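Side-chain contacts in transketolase (Campylobacter jejuni, PDB 3L84), which belongs to the thiamine diphosphate-binding transketolase family, its chain carrying two domains of the thiamine diphosphate-binding type and a transketolase-like C-terminal domain: residues I38-S43 with I288-A293; F75-G80 with F280-A285. All coordinates share one frame; numbering follows the deposited sequence.

Interaction 1: I38-S43 with I288-A293. With GOL (glycerol), chain B.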
loop_
_atom_site.group_PDB
_atom_site.type_symbol
_atom_site.label_atom_id
_atom_site.label_comp_id
_atom_site.label_asym_id
_atom_site.label_seq_id
_atom_site.Cartn_x
_atom_site.Cartn_y
_atom_site.Cartn_z
ATOM N N ILE A 38 -28.737 -4.929 15.742
ATOM C CA ILE A 38 -27.518 -5.054 16.509
ATOM C C ILE A 38 -27.201 -3.769 17.260
ATOM O O ILE A 38 -26.881 -3.804 18.439
ATOM C CB ILE A 38 -26.346 -5.470 15.596
ATOM C CG1 ILE A 38 -26.547 -6.911 15.086
ATOM C CG2 ILE A 38 -24.983 -5.286 16.325
ATOM C CD1 ILE A 38 -25.676 -7.294 13.866
ATOM N N LEU A 39 -27.231 -2.620 16.567
ATOM C CA LEU A 39 -26.909 -1.351 17.245
ATOM C C LEU A 39 -27.898 -1.004 18.341
ATOM O O LEU A 39 -27.511 -0.485 19.375
ATOM C CB LEU A 39 -26.732 -0.227 16.214
ATOM C CG LEU A 39 -26.167 1.069 16.810
ATOM C CD1 LEU A 39 -24.830 0.910 17.506
ATOM C CD2 LEU A 39 -26.061 2.119 15.691
ATOM N N SER A 40 -29.171 -1.302 18.126
ATOM C CA SER A 40 -30.151 -1.068 19.164
ATOM C C SER A 40 -29.834 -1.813 20.441
ATOM O O SER A 40 -29.884 -1.253 21.527
ATOM C CB SER A 40 -31.514 -1.443 18.639
ATOM O OG SER A 40 -31.835 -0.542 17.610
ATOM N N VAL A 41 -29.483 -3.095 20.323
ATOM C CA VAL A 41 -29.084 -3.841 21.505
ATOM C C VAL A 41 -27.759 -3.353 22.092
ATOM O O VAL A 41 -27.599 -3.188 23.284
ATOM C CB VAL A 41 -28.991 -5.335 21.202
ATOM C CG1 VAL A 41 -28.581 -6.097 22.433
ATOM C CG2 VAL A 41 -30.347 -5.861 20.699
ATOM N N LEU A 42 -26.794 -3.090 21.214
ATOM C CA LEU A 42 -25.494 -2.597 21.654
ATOM C C LEU A 42 -25.622 -1.302 22.443
ATOM O O LEU A 42 -24.833 -1.070 23.357
ATOM C CB LEU A 42 -24.553 -2.411 20.441
ATOM C CG LEU A 42 -23.126 -2.010 20.762
ATOM C CD1 LEU A 42 -22.394 -2.986 21.672
ATOM C CD2 LEU A 42 -22.346 -1.861 19.455
ATOM N N SER A 43 -26.595 -0.453 22.125
ATOM C CA SER A 43 -26.785 0.793 22.871
ATOM C C SER A 43 -26.987 0.578 24.383
ATOM O O SER A 43 -26.688 1.475 25.176
ATOM C CB SER A 43 -27.945 1.623 22.311
ATOM O OG SER A 43 -29.209 1.073 22.644
ATOM N N ILE A 288 -36.870 8.927 24.256
ATOM C CA ILE A 288 -36.539 8.946 25.676
ATOM C C ILE A 288 -35.515 7.876 25.988
ATOM O O ILE A 288 -34.563 8.132 26.722
ATOM C CB ILE A 288 -37.806 8.720 26.526
ATOM C CG1 ILE A 288 -38.782 9.875 26.351
ATOM C CG2 ILE A 288 -37.485 8.546 28.017
ATOM C CD1 ILE A 288 -40.147 9.513 26.832
ATOM N N ARG A 289 -35.709 6.679 25.463
ATOM C CA ARG A 289 -34.805 5.579 25.757
ATOM C C ARG A 289 -33.391 5.827 25.218
ATOM O O ARG A 289 -32.415 5.688 25.962
ATOM C CB ARG A 289 -35.379 4.271 25.237
ATOM C CG ARG A 289 -34.513 3.027 25.491
ATOM C CD ARG A 289 -34.176 2.759 26.963
ATOM N NE ARG A 289 -35.314 2.589 27.861
ATOM C CZ ARG A 289 -35.956 1.442 28.083
ATOM N NH1 ARG A 289 -35.659 0.322 27.423
ATOM N NH2 ARG A 289 -36.937 1.418 28.968
ATOM N N PHE A 290 -33.259 6.221 23.960
ATOM C CA PHE A 290 -31.938 6.561 23.427
ATOM C C PHE A 290 -31.307 7.742 24.185
ATOM O O PHE A 290 -30.109 7.700 24.487
ATOM C CB PHE A 290 -31.986 6.891 21.922
ATOM C CG PHE A 290 -31.957 5.694 20.993
ATOM C CD1 PHE A 290 -30.862 4.841 20.957
ATOM C CD2 PHE A 290 -33.001 5.463 20.113
ATOM C CE1 PHE A 290 -30.813 3.771 20.044
ATOM C CE2 PHE A 290 -32.946 4.439 19.218
ATOM C CZ PHE A 290 -31.857 3.587 19.194
ATOM N N GLU A 291 -32.068 8.784 24.518
ATOM C CA GLU A 291 -31.451 9.964 25.117
ATOM C C GLU A 291 -31.069 9.732 26.600
ATOM O O GLU A 291 -30.307 10.506 27.175
ATOM C CB GLU A 291 -32.306 11.241 24.898
ATOM C CG GLU A 291 -33.562 11.367 25.749
ATOM C CD GLU A 291 -34.519 12.521 25.338
ATOM O OE1 GLU A 291 -34.311 13.189 24.292
ATOM O OE2 GLU A 291 -35.519 12.750 26.057
ATOM N N SER A 292 -31.563 8.660 27.220
ATOM C CA SER A 292 -31.167 8.352 28.587
ATOM C C SER A 292 -29.672 8.046 28.671
ATOM O O SER A 292 -29.125 8.097 29.763
ATOM C CB SER A 292 -31.995 7.199 29.140
ATOM O OG SER A 292 -31.644 5.992 28.521
ATOM N N ALA A 293 -29.005 7.784 27.541
ATOM C CA ALA A 293 -27.534 7.702 27.512
ATOM C C ALA A 293 -26.860 8.920 28.133
ATOM O O ALA A 293 -25.743 8.821 28.680
ATOM C CB ALA A 293 -27.009 7.491 26.059
HETATM C C1 GOL B . -30.680 2.561 25.468
HETATM O O1 GOL B . -30.934 2.651 24.081
HETATM C C2 GOL B . -29.512 3.445 25.916
HETATM O O2 GOL B . -29.706 4.793 25.519
HETATM C C3 GOL B . -29.351 3.402 27.431
HETATM O O3 GOL B . -29.252 2.050 27.863
#
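With CG set opposite its carbonyl carbon (chi1 -83°), Phe290 swings its ring across to helix 30-42, while Ser43 folds OG back between its own N and C (chi1 74°) and meets that ring. The contact is loose: Ser43 OG lies 4.1 Å from Phe290 CE1, approaching obliquely. In one of its two conformers Ser40 OG comes near the ring edge at CZ, so this approach is less certain; a bond to Ala36 O holds the hydroxyl in that conformer. The rotation of Ser43 OG lets it donate back to Ser40 O, at 2.7 Å, in the preceding turn. Ser43 OG also accepts from glycerol O1, at 2.7 Å, and so links segment and ligand. Glycerol O2 in turn donates to Arg289 O at 2.9 Å, a carbonyl that also takes the hydroxyl of Ser292 (OG to O, 2.7 Å). The ligand thereby joins the two segments, which do not bond to each other directly. Arg289, bent at chi2 and chi3, passes its methylenes along the glycerol, CD standing 3.8 Å from C1, and its NH1 reaches Tyr44 OH. Gln9 NE2 of helix 3-24 adds a further bond to the glycerol, which probably came from the crystallisation liquor. Ser40 and Phe290 are buried: Ser40 packs on Ala10 and Leu13 of helix 3-24, and Phe290 on Leu78 of helix 69-79. The contact joins helices 30-42 and 284-291 of the N-terminal thiamine diphosphate-binding domain, an alpha/beta fold with helices around a parallel five-stranded sheet.

Interaction 2: F75-G80 with F280-A285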
loop_
_atom_site.group_PDB
_atom_site.type_symbol
_atom_site.label_atom_id
_atom_site.label_comp_id
_atom_site.label_asym_id
_atom_site.label_seq_id
_atom_site.Cartn_x
_atom_site.Cartn_y
_atom_site.Cartn_z
ATOM N N PHE A 75 -27.417 7.280 15.408
ATOM C CA PHE A 75 -27.161 6.874 16.784
ATOM C C PHE A 75 -26.562 8.008 17.621
ATOM O O PHE A 75 -26.973 8.227 18.759
ATOM C CB PHE A 75 -26.254 5.652 16.785
ATOM C CG PHE A 75 -25.822 5.225 18.157
ATOM C CD1 PHE A 75 -26.745 4.746 19.057
ATOM C CD2 PHE A 75 -24.522 5.391 18.569
ATOM C CE1 PHE A 75 -26.357 4.390 20.350
ATOM C CE2 PHE A 75 -24.140 5.016 19.856
ATOM C CZ PHE A 75 -25.063 4.513 20.723
ATOM N N LEU A 76 -25.616 8.760 17.065
ATOM C CA LEU A 76 -25.021 9.882 17.829
ATOM C C LEU A 76 -26.078 10.937 18.134
ATOM O O LEU A 76 -26.168 11.451 19.262
ATOM C CB LEU A 76 -23.847 10.494 17.075
ATOM C CG LEU A 76 -22.647 9.591 16.854
ATOM C CD1 LEU A 76 -21.557 10.294 16.008
ATOM C CD2 LEU A 76 -22.026 9.106 18.180
ATOM N N HIS A 77 -26.918 11.271 17.153
ATOM C CA HIS A 77 -27.982 12.245 17.378
ATOM C C HIS A 77 -28.954 11.755 18.468
ATOM O O HIS A 77 -29.300 12.465 19.407
ATOM C CB HIS A 77 -28.779 12.495 16.095
ATOM C CG HIS A 77 -29.927 13.411 16.325
ATOM N ND1 HIS A 77 -31.252 13.030 16.284
ATOM C CD2 HIS A 77 -29.915 14.698 16.737
ATOM C CE1 HIS A 77 -32.008 14.070 16.608
ATOM N NE2 HIS A 77 -31.220 15.086 16.900
ATOM N N LEU A 78 -29.412 10.525 18.322
ATOM C CA LEU A 78 -30.391 9.966 19.259
ATOM C C LEU A 78 -29.854 9.858 20.676
ATOM O O LEU A 78 -30.609 9.997 21.635
ATOM C CB LEU A 78 -30.860 8.593 18.793
ATOM C CG LEU A 78 -31.766 8.629 17.560
ATOM C CD1 LEU A 78 -31.802 7.250 16.865
ATOM C CD2 LEU A 78 -33.184 9.060 17.944
ATOM N N SER A 79 -28.570 9.573 20.808
ATOM C CA SER A 79 -27.936 9.395 22.111
ATOM C C SER A 79 -27.577 10.673 22.812
ATOM O O SER A 79 -27.154 10.614 23.994
ATOM C CB SER A 79 -26.671 8.546 21.983
ATOM O OG SER A 79 -26.997 7.264 21.514
ATOM N N GLY A 80 -27.697 11.840 22.149
ATOM C CA GLY A 80 -27.440 13.109 22.807
ATOM C C GLY A 80 -26.110 13.742 22.532
ATOM O O GLY A 80 -25.750 14.710 23.225
ATOM N N PHE A 280 -37.711 11.781 8.938
ATOM C CA PHE A 280 -36.908 12.172 10.091
ATOM C C PHE A 280 -37.709 12.160 11.397
ATOM O O PHE A 280 -37.637 13.101 12.197
ATOM C CB PHE A 280 -36.234 13.519 9.841
ATOM C CG PHE A 280 -35.280 13.496 8.689
ATOM C CD1 PHE A 280 -33.957 13.106 8.871
ATOM C CD2 PHE A 280 -35.692 13.817 7.415
ATOM C CE1 PHE A 280 -33.080 13.059 7.781
ATOM C CE2 PHE A 280 -34.810 13.780 6.344
ATOM C CZ PHE A 280 -33.502 13.392 6.536
ATOM N N HIS A 281 -38.492 11.095 11.575
ATOM C CA HIS A 281 -39.376 10.954 12.714
ATOM C C HIS A 281 -38.712 10.145 13.812
ATOM O O HIS A 281 -38.166 9.071 13.570
ATOM C CB HIS A 281 -40.658 10.230 12.295
ATOM C CG HIS A 281 -41.622 10.053 13.426
ATOM N ND1 HIS A 281 -42.197 11.120 14.072
ATOM C CD2 HIS A 281 -42.050 8.941 14.070
ATOM C CE1 HIS A 281 -42.965 10.672 15.053
ATOM N NE2 HIS A 281 -42.908 9.353 15.058
ATOM N N ILE A 282 -38.807 10.640 15.038
ATOM C CA ILE A 282 -38.320 9.929 16.217
ATOM C C ILE A 282 -39.493 9.734 17.185
ATOM O O ILE A 282 -39.962 10.698 17.813
ATOM C CB ILE A 282 -37.160 10.692 16.890
ATOM C CG1 ILE A 282 -36.045 10.983 15.869
ATOM C CG2 ILE A 282 -36.688 9.892 18.125
ATOM C CD1 ILE A 282 -34.916 11.904 16.347
ATOM N N PRO A 283 -40.017 8.499 17.291
ATOM C CA PRO A 283 -41.126 8.279 18.233
ATOM C C PRO A 283 -40.730 8.537 19.669
ATOM O O PRO A 283 -39.554 8.380 20.024
ATOM C CB PRO A 283 -41.479 6.798 18.050
ATOM C CG PRO A 283 -40.783 6.352 16.856
ATOM C CD PRO A 283 -39.646 7.263 16.590
ATOM N N GLN A 284 -41.688 8.930 20.492
ATOM C CA GLN A 284 -41.412 9.235 21.909
ATOM C C GLN A 284 -40.687 8.179 22.718
ATOM O O GLN A 284 -39.728 8.507 23.400
ATOM C CB GLN A 284 -42.717 9.582 22.646
ATOM C CG GLN A 284 -43.119 11.011 22.488
ATOM C CD GLN A 284 -42.153 11.971 23.149
ATOM O OE1 GLN A 284 -41.532 12.793 22.478
ATOM N NE2 GLN A 284 -41.995 11.865 24.457
ATOM N N ALA A 285 -41.142 6.932 22.713
ATOM C CA ALA A 285 -40.525 5.912 23.573
ATOM C C ALA A 285 -39.063 5.742 23.212
ATOM O O ALA A 285 -38.203 5.661 24.096
ATOM C CB ALA A 285 -41.287 4.554 23.488
#
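Leu78 and Ile282 form the apolar heart of this contact, between a helix that finishes in a Schellman motif and the extended approach to helix 284-291. Leu78 CD2 sits 3.6 Å from Ile282 CG2 and 3.7 Å from Ile282 CD1, so one methyl nestles against both branches of the isoleucine while the two side chains run past each other in opposite directions. Ile282 CG1 stands opposite the carbonyl carbon (chi1 -54°); CD1 at the end of this branch also meets the neighbouring His77, lying in the plane of the imidazole at its edge. His77 therefore offers a rim and not a face, and the interaction is plain van der Waals contact. The backbones stay well apart, with 8.5 Å between Leu78 CA and Ile282 CA, and the side chains alone span the gap.

Further out, Leu78 also rests on Leu13 of helix 3-24 and on Phe290, and His77 packs against Leu85 and Leu88 of helix 85-88. Next to Ile282, Pro283 occupies the N-cap position of helix 284-291, and its ring leans on Thr12. In the partner segment, helix 69-79 gives way at Gly80, whose positive phi of 101° turns the chain while its N bonds to His77 O at 3.2 Å and more weakly to Leu76 O. One turn back, Phe75 O takes two donors from opposite faces of its carbonyl plane, Ser79 N and Ser79 OG, each at 2.9 Å, and Ser79 OG lies 3.2 Å above one face of the Phe75 ring, offset toward its rim.

In the fold
Interactions 1 and 2 are neighbours, their centres about 9 Å apart, and both draw on helix 284-291: interaction 2 uses its N-terminal approach, interaction 1 its far end. Helix 69-79, which carries segment 75-80 of interaction 2, also packs against both segments of interaction 1. Phe290 CB touches Leu78 O at 3.4 Å, Ser43 CB meets Phe75 CE1 at 3.7 Å, and Ala293 CB approaches Ser79 O at 3.7 Å, so the residues of one contact back those of the other. Along the chain, interaction 2 is nested within the loop closed by interaction 1. Their centres lie about 29 Å and 31 Å from the centre of the chain, on the same side of it. The side chain of His77 is about 4 Å from a bound glycerol.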